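Local coordinates for metallo-beta-lactamase domain-containing protein (Enterococcus faecalis, PDB 2AZ4), which is of uncertain function but carries a two-zinc metallo-beta-lactamase fold and may act as an RNA-binding exonuclease, at residues Arg246-Leu249 / Gln255-Phe258; Leu59-Lys64 / Ser98-Tyr103; Val218-Pro223 / Glu409-Pro414; Lys117-Ser122 / Leu290-Ile295. All blocks are in the same frame, centred on the assembly; numbering follows the deposited sequence.

Contact 1: residues Arg246-Leu249 / Gln255-Phe258; sequences RLEL and QITF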
loop_
_atom_site.group_PDB
_atom_site.type_symbol
_atom_site.label_atom_id
_atom_site.label_comp_id
_atom_site.label_asym_id
_atom_site.label_seq_id
_atom_site.Cartn_x
_atom_site.Cartn_y
_atom_site.Cartn_z
ATOM N N ARG A 246 -11.491 -13.395 20.551
ATOM C CA ARG A 246 -12.764 -14.098 20.725
ATOM C C ARG A 246 -12.770 -15.437 19.967
ATOM O O ARG A 246 -13.129 -16.475 20.522
ATOM C CB ARG A 246 -13.943 -13.246 20.241
ATOM C CG ARG A 246 -15.320 -13.995 20.367
ATOM C CD ARG A 246 -16.485 -13.189 19.827
ATOM N NE ARG A 246 -16.241 -12.750 18.451
ATOM C CZ ARG A 246 -16.486 -13.474 17.357
ATOM N NH1 ARG A 246 -17.004 -14.699 17.443
ATOM N NH2 ARG A 246 -16.203 -12.965 16.164
ATOM N N LEU A 247 -12.368 -15.404 18.707
ATOM C CA LEU A 247 -12.353 -16.622 17.905
ATOM C C LEU A 247 -11.448 -17.703 18.513
ATOM O O LEU A 247 -11.786 -18.889 18.446
ATOM C CB LEU A 247 -11.973 -16.337 16.436
ATOM C CG LEU A 247 -13.006 -15.615 15.555
ATOM C CD1 LEU A 247 -12.352 -15.080 14.286
ATOM C CD2 LEU A 247 -14.183 -16.510 15.198
ATOM N N GLU A 248 -10.312 -17.298 19.094
ATOM C CA GLU A 248 -9.432 -18.247 19.769
ATOM C C GLU A 248 -10.080 -18.859 21.023
ATOM O O GLU A 248 -10.049 -20.078 21.225
ATOM C CB GLU A 248 -8.084 -17.615 20.084
ATOM C CG GLU A 248 -7.223 -17.333 18.836
ATOM C CD GLU A 248 -5.780 -16.983 19.195
ATOM O OE1 GLU A 248 -5.275 -17.446 20.232
ATOM O OE2 GLU A 248 -5.132 -16.254 18.437
ATOM N N LEU A 249 -10.717 -18.017 21.833
ATOM C CA LEU A 249 -11.324 -18.467 23.098
ATOM C C LEU A 249 -12.556 -19.329 22.893
ATOM O O LEU A 249 -12.885 -20.167 23.728
ATOM C CB LEU A 249 -11.654 -17.267 23.996
ATOM C CG LEU A 249 -10.435 -16.445 24.434
ATOM C CD1 LEU A 249 -10.837 -15.167 25.203
ATOM C CD2 LEU A 249 -9.487 -17.297 25.235
ATOM N N GLN A 255 -7.315 -26.774 15.579
ATOM C CA GLN A 255 -6.294 -26.086 14.816
ATOM C C GLN A 255 -6.844 -24.735 14.389
ATOM O O GLN A 255 -7.963 -24.648 13.876
ATOM C CB GLN A 255 -5.861 -26.902 13.602
ATOM C CG GLN A 255 -4.804 -26.206 12.757
ATOM C CD GLN A 255 -4.214 -27.146 11.711
ATOM O OE1 GLN A 255 -4.865 -27.464 10.742
ATOM N NE2 GLN A 255 -2.977 -27.570 11.909
ATOM N N ILE A 256 -6.077 -23.680 14.655
ATOM C CA ILE A 256 -6.425 -22.337 14.150
ATOM C C ILE A 256 -5.237 -21.719 13.422
ATOM O O ILE A 256 -4.141 -21.657 13.967
ATOM C CB ILE A 256 -6.853 -21.369 15.267
ATOM C CG1 ILE A 256 -7.913 -22.025 16.175
ATOM C CG2 ILE A 256 -7.380 -20.049 14.635
ATOM C CD1 ILE A 256 -8.286 -21.178 17.387
ATOM N N THR A 257 -5.485 -21.237 12.210
ATOM C CA THR A 257 -4.449 -20.627 11.387
ATOM C C THR A 257 -4.991 -19.339 10.794
ATOM O O THR A 257 -6.200 -19.101 10.819
ATOM C CB THR A 257 -3.974 -21.584 10.259
ATOM O OG1 THR A 257 -5.082 -21.930 9.436
ATOM C CG2 THR A 257 -3.390 -22.863 10.844
ATOM N N PHE A 258 -4.111 -18.511 10.252
ATOM C CA PHE A 258 -4.543 -17.253 9.689
ATOM C C PHE A 258 -3.549 -16.816 8.634
ATOM O O PHE A 258 -2.493 -17.431 8.475
ATOM C CB PHE A 258 -4.652 -16.189 10.799
ATOM C CG PHE A 258 -3.322 -15.616 11.224
ATOM C CD1 PHE A 258 -2.956 -14.338 10.836
ATOM C CD2 PHE A 258 -2.427 -16.371 11.983
ATOM C CE1 PHE A 258 -1.717 -13.808 11.213
ATOM C CE2 PHE A 258 -1.179 -15.849 12.364
ATOM C CZ PHE A 258 -0.836 -14.573 11.984
#
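The helix-on-sheet layer of a parallel alpha/beta domain brings Ile256, at the start of strand 256-260, up against Glu248 and Leu247 near the end of helix 237-249. One methyl group does nearly all the touching. Ile256 points toward the helix, and its CG1 branch lies anti to the carbonyl carbon and runs out extended (chi2 174°). CD1 thereby comes to 3.9 Å from Glu248 CA and 4.2 Å from Glu248 CG, while Leu247 O stands 4.3 Å from the same CD1. A beta-branched isoleucine suits a strand, and its slim ethyl arm can reach the helix backbone itself.

Glu248 is buried, yet its carboxylate is well supplied: OE1 accepts the backbone N-H of Arg277, and OE2 pairs with Ser275 OG. Its aliphatic CG is thus left beside the isoleucine, while the charge is turned to polar partners in the loop between helix 265-274 and strand 278-282. On the sheet side, Ile256 packs between Leu329 and Ile346 of the two flanking strands, and Leu247 also rests on Ile346. Only five residues separate the segments, so helix and strand are joined by a short loop, as in the alternating helix-strand units of parallel alpha/beta domains.

Contact 2: residues Leu59-Lys64 / Ser98-Tyr103; sequences LVPELK and SRMINY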
loop_
_atom_site.group_PDB
_atom_site.type_symbol
_atom_site.label_atom_id
_atom_site.label_comp_id
_atom_site.label_asym_id
_atom_site.label_seq_id
_atom_site.Cartn_x
_atom_site.Cartn_y
_atom_site.Cartn_z
ATOM N N LEU A 59 -0.467 2.113 -19.601
ATOM C CA LEU A 59 -0.431 1.749 -18.184
ATOM C C LEU A 59 0.539 2.629 -17.388
ATOM O O LEU A 59 0.430 2.760 -16.169
ATOM C CB LEU A 59 -0.156 0.254 -18.003
ATOM C CG LEU A 59 -1.177 -0.582 -18.756
ATOM C CD1 LEU A 59 -0.665 -1.995 -18.863
ATOM C CD2 LEU A 59 -2.550 -0.554 -18.036
ATOM N N VAL A 60 1.485 3.241 -18.096
ATOM C CA VAL A 60 2.375 4.212 -17.483
ATOM C C VAL A 60 2.345 5.431 -18.399
ATOM O O VAL A 60 2.039 5.292 -19.582
ATOM C CB VAL A 60 3.838 3.653 -17.303
ATOM C CG1 VAL A 60 3.813 2.341 -16.582
ATOM C CG2 VAL A 60 4.550 3.478 -18.648
ATOM N N PRO A 61 2.651 6.629 -17.861
ATOM C CA PRO A 61 2.609 7.800 -18.731
ATOM C C PRO A 61 3.902 8.002 -19.519
ATOM O O PRO A 61 4.956 7.508 -19.114
ATOM C CB PRO A 61 2.418 8.948 -17.731
ATOM C CG PRO A 61 3.175 8.496 -16.506
ATOM C CD PRO A 61 3.012 6.978 -16.469
ATOM N N GLU A 62 3.810 8.747 -20.624
ATOM C CA GLU A 62 4.964 9.275 -21.341
ATOM C C GLU A 62 5.589 10.357 -20.495
ATOM O O GLU A 62 4.906 11.307 -20.109
ATOM C CB GLU A 62 4.511 9.903 -22.667
ATOM C CG GLU A 62 3.954 8.917 -23.663
ATOM C CD GLU A 62 4.969 8.505 -24.752
ATOM O OE1 GLU A 62 4.523 7.899 -25.749
ATOM O OE2 GLU A 62 6.190 8.778 -24.634
ATOM N N LEU A 63 6.874 10.225 -20.179
ATOM C CA LEU A 63 7.521 11.182 -19.288
ATOM C C LEU A 63 8.890 11.532 -19.834
ATOM O O LEU A 63 9.608 10.667 -20.319
ATOM C CB LEU A 63 7.635 10.640 -17.856
ATOM C CG LEU A 63 6.373 10.382 -17.009
ATOM C CD1 LEU A 63 6.718 9.637 -15.701
ATOM C CD2 LEU A 63 5.636 11.659 -16.682
ATOM N N LYS A 64 9.257 12.805 -19.740
ATOM C CA LYS A 64 10.519 13.241 -20.313
ATOM C C LYS A 64 11.585 13.193 -19.248
ATOM O O LYS A 64 11.388 13.734 -18.158
ATOM C CB LYS A 64 10.389 14.657 -20.889
ATOM C CG LYS A 64 11.683 15.213 -21.470
ATOM C CD LYS A 64 11.513 16.689 -21.836
ATOM C CE LYS A 64 12.862 17.390 -21.961
ATOM N NZ LYS A 64 13.625 17.423 -20.669
ATOM N N SER A 98 3.864 1.673 -6.129
ATOM C CA SER A 98 5.336 1.420 -6.174
ATOM C C SER A 98 5.843 0.593 -7.375
ATOM O O SER A 98 7.064 0.522 -7.642
ATOM C CB SER A 98 5.772 0.721 -4.870
ATOM O OG SER A 98 5.135 -0.566 -4.738
ATOM N N ARG A 99 4.902 -0.020 -8.099
ATOM C CA ARG A 99 5.225 -1.134 -8.995
ATOM C C ARG A 99 6.384 -0.866 -9.958
ATOM O O ARG A 99 7.142 -1.779 -10.271
ATOM C CB ARG A 99 3.998 -1.572 -9.780
ATOM C CG ARG A 99 4.166 -2.885 -10.481
ATOM C CD ARG A 99 2.898 -3.364 -11.159
ATOM N NE ARG A 99 3.325 -4.532 -11.893
ATOM C CZ ARG A 99 3.284 -4.691 -13.203
ATOM N NH1 ARG A 99 2.707 -3.801 -14.013
ATOM N NH2 ARG A 99 3.775 -5.809 -13.679
ATOM N N MET A 100 6.521 0.359 -10.450
ATOM C CA MET A 100 7.556 0.613 -11.445
ATOM C C MET A 100 8.795 1.356 -10.964
ATOM O O MET A 100 9.544 1.876 -11.802
ATOM C CB MET A 100 6.976 1.265 -12.732
ATOM C CG MET A 100 6.558 2.734 -12.627
ATOM S SD MET A 100 6.260 3.530 -14.241
ATOM C CE MET A 100 5.731 5.150 -13.664
ATOM N N ILE A 101 9.054 1.404 -9.649
ATOM C CA ILE A 101 10.193 2.221 -9.186
ATOM C C ILE A 101 11.533 1.792 -9.839
ATOM O O ILE A 101 12.426 2.621 -10.018
ATOM C CB ILE A 101 10.344 2.309 -7.644
ATOM C CG1 ILE A 101 10.490 0.902 -7.019
ATOM C CG2 ILE A 101 9.178 3.133 -7.028
ATOM C CD1 ILE A 101 11.078 0.960 -5.638
ATOM N N ASN A 102 11.656 0.520 -10.236
ATOM C CA ASN A 102 12.920 0.077 -10.845
ATOM C C ASN A 102 13.164 0.691 -12.218
ATOM O O ASN A 102 14.293 0.659 -12.725
ATOM C CB ASN A 102 13.023 -1.437 -10.948
ATOM C CG ASN A 102 13.317 -2.104 -9.616
ATOM O OD1 ASN A 102 13.009 -3.296 -9.420
ATOM N ND2 ASN A 102 13.947 -1.383 -8.722
ATOM N N TYR A 103 12.113 1.257 -12.808
ATOM C CA TYR A 103 12.269 1.981 -14.082
ATOM C C TYR A 103 12.663 3.449 -13.900
ATOM O O TYR A 103 12.971 4.151 -14.875
ATOM C CB TYR A 103 10.986 1.888 -14.914
ATOM C CG TYR A 103 10.778 0.562 -15.614
ATOM C CD1 TYR A 103 11.753 -0.455 -15.583
ATOM C CD2 TYR A 103 9.597 0.322 -16.316
ATOM C CE1 TYR A 103 11.538 -1.683 -16.253
ATOM C CE2 TYR A 103 9.381 -0.872 -16.985
ATOM C CZ TYR A 103 10.340 -1.869 -16.952
ATOM O OH TYR A 103 10.077 -3.051 -17.632
#
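Met100 meets Val60 and Pro61 with the far half of its side chain, and its path explains how. CB points toward residues 59-64 but lies too far back to touch them. CG takes the place between the backbone N and the carbonyl carbon (chi1 73°), and from there the chain runs straight, with both later torsions near 180°. This carries SD to 3.6 Å from Val60 CG1 and 3.9 Å from Val60 CB, the thioether crossing the branched valine at a slant. At the tip, CE ends 4.3 Å from Pro61 CD, a looser touch on the proline ring.

A long, unbranched, apolar side chain suits this job, since the nearest pair of CA atoms, Val60 CA and Met100 CA, is 8.7 Å apart. Val60 presents a compact apolar end, and Pro61 adds a ring without a backbone N-H to satisfy. Met100 is the third residue of a type I turn, closed by Ile101 N to Ser98 O at 3.0 Å. This turn directly follows the HxHxDH zinc-binding signature of the metallo-beta-lactamase fold, whose Asp96 and His97 bind zinc.

Among the surrounding elements, Val60 also packs on Leu54 and Ile55 of helix 51-56, Pro61 lies on His12 and Ser13 of strand 7-13, and Met100 touches Phe36 in the loop after strand 30-34.

Contact 3: residues Val218-Pro223 / Glu409-Pro414; sequences VSISFP and EKLENP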
loop_
_atom_site.group_PDB
_atom_site.type_symbol
_atom_site.label_atom_id
_atom_site.label_comp_id
_atom_site.label_asym_id
_atom_site.label_seq_id
_atom_site.Cartn_x
_atom_site.Cartn_y
_atom_site.Cartn_z
ATOM N N VAL A 218 -11.211 5.928 -2.598
ATOM C CA VAL A 218 -11.334 4.491 -2.842
ATOM C C VAL A 218 -12.674 3.930 -2.337
ATOM O O VAL A 218 -13.417 3.295 -3.111
ATOM C CB VAL A 218 -10.128 3.709 -2.270
ATOM C CG1 VAL A 218 -10.334 2.210 -2.416
ATOM C CG2 VAL A 218 -8.836 4.154 -2.963
ATOM N N SER A 219 -13.002 4.182 -1.071
ATOM C CA SER A 219 -14.165 3.526 -0.473
ATOM C C SER A 219 -15.495 3.895 -1.158
ATOM O O SER A 219 -16.409 3.074 -1.210
ATOM C CB SER A 219 -14.259 3.787 1.017
ATOM O OG SER A 219 -14.582 5.144 1.275
ATOM N N ILE A 220 -15.604 5.121 -1.668
ATOM C CA ILE A 220 -16.814 5.539 -2.398
ATOM C C ILE A 220 -16.899 4.979 -3.836
ATOM O O ILE A 220 -17.899 5.185 -4.527
ATOM C CB ILE A 220 -16.948 7.070 -2.455
ATOM C CG1 ILE A 220 -15.637 7.690 -2.945
ATOM C CG2 ILE A 220 -17.392 7.624 -1.115
ATOM C CD1 ILE A 220 -15.755 9.109 -3.400
ATOM N N SER A 221 -15.859 4.285 -4.292
ATOM C CA SER A 221 -15.833 3.750 -5.652
ATOM C C SER A 221 -16.686 2.501 -5.823
ATOM O O SER A 221 -16.996 2.117 -6.945
ATOM C CB SER A 221 -14.399 3.416 -6.061
ATOM O OG SER A 221 -13.622 4.579 -6.145
ATOM N N PHE A 222 -17.018 1.856 -4.708
ATOM C CA PHE A 222 -17.675 0.561 -4.704
ATOM C C PHE A 222 -18.905 0.658 -3.816
ATOM O O PHE A 222 -18.785 0.983 -2.625
ATOM C CB PHE A 222 -16.716 -0.513 -4.174
ATOM C CG PHE A 222 -15.399 -0.558 -4.899
ATOM C CD1 PHE A 222 -14.280 0.091 -4.379
ATOM C CD2 PHE A 222 -15.286 -1.216 -6.113
ATOM C CE1 PHE A 222 -13.056 0.069 -5.062
ATOM C CE2 PHE A 222 -14.067 -1.238 -6.808
ATOM C CZ PHE A 222 -12.955 -0.600 -6.277
ATOM N N PRO A 223 -20.102 0.436 -4.395
ATOM C CA PRO A 223 -21.341 0.469 -3.604
ATOM C C PRO A 223 -21.334 -0.577 -2.490
ATOM O O PRO A 223 -20.758 -1.658 -2.659
ATOM C CB PRO A 223 -22.429 0.123 -4.633
ATOM C CG PRO A 223 -21.822 0.488 -5.961
ATOM C CD PRO A 223 -20.361 0.174 -5.821
ATOM N N GLU A 409 -17.108 12.355 -8.528
ATOM C CA GLU A 409 -18.222 13.308 -8.311
ATOM C C GLU A 409 -18.879 13.133 -6.952
ATOM O O GLU A 409 -19.553 14.046 -6.469
ATOM C CB GLU A 409 -19.274 13.216 -9.428
ATOM C CG GLU A 409 -18.760 13.774 -10.743
ATOM C CD GLU A 409 -19.847 14.312 -11.669
ATOM O OE1 GLU A 409 -20.387 13.510 -12.467
ATOM O OE2 GLU A 409 -20.126 15.539 -11.638
ATOM N N LYS A 410 -18.671 11.972 -6.333
ATOM C CA LYS A 410 -19.206 11.706 -4.993
ATOM C C LYS A 410 -18.407 12.400 -3.879
ATOM O O LYS A 410 -18.900 12.566 -2.753
ATOM C CB LYS A 410 -19.309 10.205 -4.751
ATOM C CG LYS A 410 -20.369 9.525 -5.603
ATOM C CD LYS A 410 -20.460 8.010 -5.318
ATOM C CE LYS A 410 -20.992 7.706 -3.915
ATOM N NZ LYS A 410 -22.473 7.444 -3.876
ATOM N N LEU A 411 -17.181 12.818 -4.190
ATOM C CA LEU A 411 -16.347 13.527 -3.224
ATOM C C LEU A 411 -16.541 15.047 -3.304
ATOM O O LEU A 411 -16.063 15.696 -4.242
ATOM C CB LEU A 411 -14.859 13.151 -3.382
ATOM C CG LEU A 411 -14.050 13.247 -2.084
ATOM C CD1 LEU A 411 -14.513 12.204 -1.033
ATOM C CD2 LEU A 411 -12.536 13.142 -2.346
ATOM N N GLU A 412 -17.201 15.598 -2.286
ATOM C CA GLU A 412 -17.636 17.001 -2.269
ATOM C C GLU A 412 -16.826 17.884 -1.334
ATOM O O GLU A 412 -16.387 17.442 -0.253
ATOM C CB GLU A 412 -19.113 17.092 -1.872
ATOM C CG GLU A 412 -20.084 16.668 -2.976
ATOM C CD GLU A 412 -21.495 16.440 -2.467
ATOM O OE1 GLU A 412 -21.952 17.196 -1.582
ATOM O OE2 GLU A 412 -22.148 15.497 -2.971
ATOM N N ASN A 413 -16.655 19.141 -1.748
ATOM C CA ASN A 413 -16.002 20.160 -0.942
ATOM C C ASN A 413 -16.977 21.289 -0.532
ATOM O O ASN A 413 -17.156 22.243 -1.284
ATOM C CB ASN A 413 -14.818 20.745 -1.702
ATOM C CG ASN A 413 -13.983 21.683 -0.859
ATOM O OD1 ASN A 413 -14.054 21.680 0.382
ATOM N ND2 ASN A 413 -13.154 22.484 -1.525
ATOM N N PRO A 414 -17.609 21.166 0.655
ATOM C CA PRO A 414 -18.429 22.245 1.218
ATOM C C PRO A 414 -17.663 23.550 1.416
ATOM O O PRO A 414 -18.275 24.601 1.499
ATOM C CB PRO A 414 -18.845 21.689 2.592
ATOM C CG PRO A 414 -18.785 20.214 2.433
ATOM C CD PRO A 414 -17.609 19.978 1.537
#
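Ile220 meets Lys410 and Leu411 from a tight bend whose flat group is the Phe222 ring; on one face of that ring Ser221 CB sits 3.6 Å above the plane, offset toward the rim, and the Phe222 side chain also touches Ile18. The bend is held by Ser221 N to Val218 O at 2.9 Å, and it turns Ile220 toward residues 409-414. With CG1 set between the backbone N and the carbonyl carbon (chi1 50°), Ile220 CD1 reaches Lys410 CB at 4.0 Å and Leu411, whose N, CB and CD1 all lie 4.1 Å away.

These two loops follow strands 212-216 and 399-403, parallel neighbours in one sheet of the metallo-beta-lactamase sandwich, and the second loop begins with the zinc ligand His404. Leu411, buried, extends the apolar patch onto Leu400 and Pro402 of strand 399-403, a place fit for a branched hydrocarbon.

Lys410 is suited to the exposed edge. It slides past Ile220 in the opposite direction, while the chain bends at chi3 and again at chi4 and carries the ammonium group onward. Its methylenes lie beside the carbonyl oxygen of Ile220, with Lys410 CD 3.9 Å and Lys410 CE 4.0 Å from Ile220 O.

Contact 4: residues Lys117-Ser122 / Leu290-Ile295; sequences KMILNS and LEVFGI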
loop_
_atom_site.group_PDB
_atom_site.type_symbol
_atom_site.label_atom_id
_atom_site.label_comp_id
_atom_site.label_asym_id
_atom_site.label_seq_id
_atom_site.Cartn_x
_atom_site.Cartn_y
_atom_site.Cartn_z
ATOM N N LYS A 117 10.503 1.810 2.816
ATOM C CA LYS A 117 11.682 1.205 2.186
ATOM C C LYS A 117 11.952 -0.244 2.680
ATOM O O LYS A 117 12.194 -1.149 1.861
ATOM C CB LYS A 117 12.899 2.122 2.375
ATOM C CG LYS A 117 14.208 1.587 1.788
ATOM C CD LYS A 117 15.359 2.481 2.192
ATOM C CE LYS A 117 16.674 1.811 1.818
ATOM N NZ LYS A 117 17.852 2.726 1.895
ATOM N N MET A 118 11.900 -0.451 4.007
ATOM C CA MET A 118 12.002 -1.786 4.613
ATOM C C MET A 118 10.953 -2.754 4.071
ATOM O O MET A 118 11.292 -3.872 3.661
ATOM C CB MET A 118 11.829 -1.732 6.140
ATOM C CG MET A 118 12.961 -1.063 6.876
ATOM S SD MET A 118 12.746 -0.858 8.672
ATOM C CE MET A 118 14.467 -0.656 8.880
ATOM N N ILE A 119 9.679 -2.344 4.153
ATOM C CA ILE A 119 8.537 -3.133 3.645
ATOM C C ILE A 119 8.743 -3.580 2.192
ATOM O O ILE A 119 8.645 -4.762 1.861
ATOM C CB ILE A 119 7.184 -2.336 3.815
ATOM C CG1 ILE A 119 6.857 -2.085 5.296
ATOM C CG2 ILE A 119 5.992 -3.030 3.136
ATOM C CD1 ILE A 119 6.965 -3.313 6.158
ATOM N N LEU A 120 9.052 -2.619 1.335
ATOM C CA LEU A 120 9.139 -2.832 -0.092
ATOM C C LEU A 120 10.241 -3.833 -0.407
ATOM O O LEU A 120 10.040 -4.760 -1.208
ATOM C CB LEU A 120 9.444 -1.493 -0.758
ATOM C CG LEU A 120 8.908 -1.078 -2.120
ATOM C CD1 LEU A 120 7.568 -1.743 -2.511
ATOM C CD2 LEU A 120 8.802 0.441 -2.128
ATOM N N ASN A 121 11.395 -3.655 0.237
ATOM C CA ASN A 121 12.532 -4.531 -0.004
ATOM C C ASN A 121 12.211 -5.984 0.388
ATOM O O ASN A 121 12.722 -6.919 -0.216
ATOM C CB ASN A 121 13.787 -4.013 0.705
ATOM C CG ASN A 121 14.577 -3.055 -0.154
ATOM O OD1 ASN A 121 14.487 -1.855 0.003
ATOM N ND2 ASN A 121 15.323 -3.587 -1.100
ATOM N N SER A 122 11.347 -6.147 1.388
ATOM C CA SER A 122 10.847 -7.455 1.803
ATOM C C SER A 122 9.761 -7.980 0.857
ATOM O O SER A 122 9.816 -9.141 0.429
ATOM C CB SER A 122 10.305 -7.373 3.229
ATOM O OG SER A 122 9.695 -8.586 3.616
ATOM N N LEU A 290 10.975 -8.347 12.848
ATOM C CA LEU A 290 12.200 -8.143 13.604
ATOM C C LEU A 290 12.867 -6.882 13.076
ATOM O O LEU A 290 13.299 -6.044 13.846
ATOM C CB LEU A 290 13.135 -9.356 13.479
ATOM C CG LEU A 290 14.551 -9.266 14.085
ATOM C CD1 LEU A 290 14.510 -8.978 15.602
ATOM C CD2 LEU A 290 15.339 -10.541 13.792
ATOM N N GLU A 291 12.900 -6.734 11.756
ATOM C CA GLU A 291 13.559 -5.590 11.138
ATOM C C GLU A 291 12.885 -4.254 11.490
ATOM O O GLU A 291 13.556 -3.297 11.879
ATOM C CB GLU A 291 13.613 -5.770 9.618
ATOM C CG GLU A 291 14.444 -4.694 8.952
ATOM C CD GLU A 291 14.368 -4.749 7.451
ATOM O OE1 GLU A 291 13.748 -5.699 6.931
ATOM O OE2 GLU A 291 14.919 -3.835 6.792
ATOM N N VAL A 292 11.557 -4.221 11.383
ATOM C CA VAL A 292 10.753 -3.024 11.616
ATOM C C VAL A 292 10.552 -2.675 13.110
ATOM O O VAL A 292 10.657 -1.509 13.495
ATOM C CB VAL A 292 9.368 -3.143 10.867
ATOM C CG1 VAL A 292 8.445 -1.997 11.224
ATOM C CG2 VAL A 292 9.578 -3.155 9.360
ATOM N N PHE A 293 10.246 -3.674 13.939
ATOM C CA PHE A 293 9.881 -3.453 15.343
ATOM C C PHE A 293 10.828 -4.024 16.393
ATOM O O PHE A 293 10.643 -3.775 17.591
ATOM C CB PHE A 293 8.476 -4.002 15.625
ATOM C CG PHE A 293 7.376 -3.228 14.967
ATOM C CD1 PHE A 293 7.269 -1.854 15.145
ATOM C CD2 PHE A 293 6.444 -3.866 14.170
ATOM C CE1 PHE A 293 6.252 -1.140 14.545
ATOM C CE2 PHE A 293 5.427 -3.145 13.546
ATOM C CZ PHE A 293 5.330 -1.789 13.737
ATOM N N GLY A 294 11.816 -4.798 15.968
ATOM C CA GLY A 294 12.666 -5.531 16.911
ATOM C C GLY A 294 11.918 -6.630 17.658
ATOM O O GLY A 294 12.386 -7.111 18.685
ATOM N N ILE A 295 10.753 -7.026 17.146
ATOM C CA ILE A 295 9.951 -8.044 17.806
ATOM C C ILE A 295 10.413 -9.437 17.369
ATOM O O ILE A 295 10.646 -9.685 16.190
ATOM C CB ILE A 295 8.450 -7.823 17.584
ATOM C CG1 ILE A 295 7.985 -6.610 18.395
ATOM C CG2 ILE A 295 7.636 -9.078 18.000
ATOM C CD1 ILE A 295 6.550 -6.143 18.051
HETATM O O HOH W 1 13.409 -5.351 4.361
#
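Met118 and Ile119 face Glu291 and Val292 across a helix-helix contact that joins helix 114-123 of the metallo-beta-lactamase fold to helix 283-293 of the inserted parallel alpha/beta domain, an architecture consistent with the beta-CASP nucleases.

Met118 sets CG anti to its carbonyl carbon and then runs extended (chi2 175°), laying its thioether aslant the Glu291 and Val292 side chains. SD comes to 4.0 Å from Val292 CG2, and CE approaches the Glu291 CG methylene at the same separation. Methionine fits here because its flexible, unbranched chain can follow both an apolar and a partly polar neighbour. Glu291 is extended too: CG anti to the backbone N (chi1 -173°) sends the carboxylate toward the base of the methionine, with OE2 3.4 Å from Met118 CG. A glutamate suits this exposed rim, where its methylenes can rest on methionine while its carboxylate meets water.

Ile119 behaves differently. Its chain bends at chi2 (-49°), curling CD1 round to 4.1 Å from Val292 CG2, the methyl that Met118 also touches. Compact beta-branched groups fit this more covered part of the interface. The other valine methyl, CG1, lies over the centre of one face of the Phe293 ring, which makes an edge-to-face contact with Tyr170.

One water ties the helices together, donating to Met118 O at 2.7 Å and to Glu291 OE1 at 2.6 Å.

Contacts 2, 3 and 4 stand around the two-zinc site without supplying its ligands: Ile119 of contact 4 lies about 10 Å from a zinc ion, Ile220 of contact 3 about 13 Å and Met100 of contact 2 about 14 Å, measured from their side chains. Contacts 2 and 4 touch directly, Ser98 OG packing 3.5 Å from Leu120 CD1. Contacts 3 and 4 lie on opposite sides of the chain's centre, their own centres 33 Å apart, and their segments alternate along the sequence. Contact 1 is nested in the loops closed by both, within the inserted alpha/beta domain, whose helix 283-293 packs against the zinc-binding fold at contact 4, 26 Å away between centres.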